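PDB 1YQH: IG hypothetical 16092 from Bacillus cereus ATCC 14579, which is of unknown function but belongs to the UPF0045 (DUF77) family of thiamine-binding-like proteins and may therefore bind thiamine or a related small molecule. Local coordinates for residues R40-A45 with K98-Y103. Sequence-based numbering, arbitrary orientation.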
loop_
_atom_site.group_PDB
_atom_site.type_symbol
_atom_site.label_atom_id
_atom_site.label_comp_id
_atom_site.label_asym_id
_atom_site.label_seq_id
_atom_site.Cartn_x
_atom_site.Cartn_y
_atom_site.Cartn_z
ATOM N N ARG A 40 -19.718 -8.092 -3.755
ATOM C CA ARG A 40 -19.463 -7.224 -4.903
ATOM C C ARG A 40 -17.961 -6.950 -5.032
ATOM O O ARG A 40 -17.293 -6.638 -4.046
ATOM C CB ARG A 40 -20.206 -5.905 -4.746
ATOM C CG ARG A 40 -19.957 -4.993 -5.931
ATOM C CD ARG A 40 -20.819 -3.778 -5.915
ATOM N NE ARG A 40 -20.367 -2.874 -6.965
ATOM C CZ ARG A 40 -20.762 -1.613 -7.085
ATOM N NH1 ARG A 40 -21.608 -1.091 -6.210
ATOM N NH2 ARG A 40 -20.284 -0.871 -8.070
ATOM N N TYR A 41 -17.432 -7.050 -6.252
ATOM C CA TYR A 41 -16.013 -6.787 -6.471
ATOM C C TYR A 41 -15.744 -6.242 -7.869
ATOM O O TYR A 41 -16.596 -6.308 -8.760
ATOM C CB TYR A 41 -15.195 -8.079 -6.265
ATOM C CG TYR A 41 -15.423 -9.104 -7.356
ATOM C CD1 TYR A 41 -16.439 -10.066 -7.242
ATOM C CD2 TYR A 41 -14.647 -9.092 -8.524
ATOM C CE1 TYR A 41 -16.654 -11.014 -8.277
ATOM C CE2 TYR A 41 -14.858 -10.008 -9.552
ATOM C CZ TYR A 41 -15.864 -10.959 -9.420
ATOM O OH TYR A 41 -16.063 -11.850 -10.437
ATOM N N GLU A 42 -14.545 -5.694 -8.046
ATOM C CA GLU A 42 -14.046 -5.349 -9.362
ATOM C C GLU A 42 -12.546 -5.561 -9.398
ATOM O O GLU A 42 -11.820 -5.015 -8.566
ATOM C CB GLU A 42 -14.371 -3.902 -9.700
ATOM C CG GLU A 42 -13.993 -3.516 -11.119
ATOM C CD GLU A 42 -14.275 -2.055 -11.382
ATOM O OE1 GLU A 42 -15.201 -1.773 -12.164
ATOM O OE2 GLU A 42 -13.604 -1.196 -10.777
ATOM N N VAL A 43 -12.103 -6.367 -10.355
ATOM C CA VAL A 43 -10.686 -6.607 -10.564
ATOM C C VAL A 43 -10.083 -5.441 -11.366
ATOM O O VAL A 43 -10.564 -5.097 -12.457
ATOM C CB VAL A 43 -10.443 -7.963 -11.275
ATOM C CG1 VAL A 43 -8.944 -8.181 -11.498
ATOM C CG2 VAL A 43 -11.026 -9.126 -10.437
ATOM N N GLY A 44 -9.068 -4.807 -10.782
ATOM C CA GLY A 44 -8.302 -3.763 -11.483
ATOM C C GLY A 44 -6.923 -4.276 -11.836
ATOM O O GLY A 44 -6.527 -5.384 -11.439
ATOM N N ALA A 45 -6.177 -3.469 -12.590
ATOM C CA ALA A 45 -4.858 -3.891 -13.070
ATOM C C ALA A 45 -3.851 -4.095 -11.930
ATOM O O ALA A 45 -2.953 -4.931 -12.056
ATOM C CB ALA A 45 -4.320 -2.868 -14.058
ATOM N N LYS A 98 -18.867 9.951 -9.787
ATOM C CA LYS A 98 -18.534 11.206 -10.472
ATOM C C LYS A 98 -17.528 10.992 -11.608
ATOM O O LYS A 98 -17.365 11.851 -12.492
ATOM C CB LYS A 98 -17.953 12.212 -9.470
ATOM C CG LYS A 98 -18.986 12.849 -8.542
ATOM C CD LYS A 98 -18.378 13.947 -7.665
ATOM C CE LYS A 98 -18.216 13.516 -6.205
ATOM N NZ LYS A 98 -17.093 12.575 -5.929
ATOM N N TYR A 99 -16.866 9.839 -11.592
ATOM C CA TYR A 99 -15.647 9.657 -12.380
ATOM C C TYR A 99 -15.732 8.565 -13.443
ATOM O O TYR A 99 -14.742 8.262 -14.118
ATOM C CB TYR A 99 -14.473 9.401 -11.428
ATOM C CG TYR A 99 -14.354 10.474 -10.379
ATOM C CD1 TYR A 99 -14.518 10.178 -9.028
ATOM C CD2 TYR A 99 -14.099 11.798 -10.742
ATOM C CE1 TYR A 99 -14.427 11.170 -8.067
ATOM C CE2 TYR A 99 -14.004 12.790 -9.798
ATOM C CZ TYR A 99 -14.168 12.479 -8.464
ATOM O OH TYR A 99 -14.064 13.479 -7.521
ATOM N N ARG A 100 -16.915 7.978 -13.583
ATOM C CA ARG A 100 -17.139 6.934 -14.559
ATOM C C ARG A 100 -18.368 7.219 -15.412
ATOM O O ARG A 100 -19.440 7.522 -14.889
ATOM C CB ARG A 100 -17.300 5.590 -13.860
ATOM C CG ARG A 100 -16.046 5.130 -13.157
ATOM C CD ARG A 100 -16.159 3.680 -12.868
ATOM N NE ARG A 100 -14.937 3.144 -12.283
ATOM C CZ ARG A 100 -14.696 1.845 -12.163
ATOM N NH1 ARG A 100 -15.592 0.964 -12.611
ATOM N NH2 ARG A 100 -13.570 1.426 -11.615
ATOM N N ASP A 101 -18.197 7.080 -16.725
ATOM C CA ASP A 101 -19.263 7.319 -17.697
ATOM C C ASP A 101 -20.476 6.391 -17.564
ATOM O O ASP A 101 -21.551 6.719 -18.065
ATOM C CB ASP A 101 -18.698 7.232 -19.121
ATOM C CG ASP A 101 -17.764 8.377 -19.449
ATOM O OD1 ASP A 101 -17.709 9.365 -18.677
ATOM O OD2 ASP A 101 -17.083 8.286 -20.491
ATOM N N GLU A 102 -20.314 5.244 -16.907
ATOM C CA GLU A 102 -21.451 4.325 -16.716
ATOM C C GLU A 102 -22.521 4.852 -15.754
ATOM O O GLU A 102 -23.661 4.375 -15.778
ATOM C CB GLU A 102 -21.013 2.901 -16.324
ATOM C CG GLU A 102 -20.144 2.791 -15.083
ATOM C CD GLU A 102 -18.680 2.611 -15.419
ATOM O OE1 GLU A 102 -18.193 3.292 -16.352
ATOM O OE2 GLU A 102 -18.017 1.782 -14.755
ATOM N N TYR A 103 -22.158 5.838 -14.931
ATOM C CA TYR A 103 -23.094 6.445 -13.978
ATOM C C TYR A 103 -23.818 7.631 -14.597
ATOM O O TYR A 103 -23.235 8.393 -15.363
ATOM C CB TYR A 103 -22.370 6.885 -12.696
ATOM C CG TYR A 103 -21.806 5.743 -11.886
ATOM C CD1 TYR A 103 -20.595 5.152 -12.237
ATOM C CD2 TYR A 103 -22.481 5.255 -10.764
ATOM C CE1 TYR A 103 -20.068 4.099 -11.500
ATOM C CE2 TYR A 103 -21.961 4.203 -10.014
ATOM C CZ TYR A 103 -20.754 3.632 -10.390
ATOM O OH TYR A 103 -20.227 2.591 -9.659
#
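A salt-bridge network of E42, R100 and E102 ties strand 40-43, an edge strand of the sheet within this chain, to the C-terminal loop that follows helix 92-96, at a surface where a second subunit also comes close. The backbones stay far apart, 13.7 Å between the CA atoms of E42 and R100, and two long side chains reaching from opposite directions close the gap. E42 is extended, its CG anti to the backbone N (chi1 -174°), which carries the carboxylate straight out from the strand. R100 meets it end-on with both terminal nitrogens: NH1 donates to OE1 of E42 at 2.8 Å, almost linearly and in the guanidinium plane, using the syn lone pair of that oxygen. NH2 donates to OE2 of E42, also at 2.8 Å, but at a more bent 154° and tilted from the plane. The two flat groups lie nearly coplanar, 15° apart. NH1 of R100 also reaches OE2 of E102 in a weak bond of 3.3 Å, within the type I turn from R100 to Y103. Alongside, the Y103 hydroxyl lies at the edge of the R40 guanidinium, near its plane, with NH2 of R40 3.8 Å from OH of Y103; D93 of helix 92-96 joins them, forming a salt bridge with R40 and a hydrogen bond with Y103. The remaining nitrogen of R100, NE, bonds to the backbone O of V43 in the second subunit. With all three nitrogens engaged, the R100 guanidinium is fixed in rotation and links strand, turn and subunit interface, while its charge probably offsets the repulsion between the two nearby glutamates.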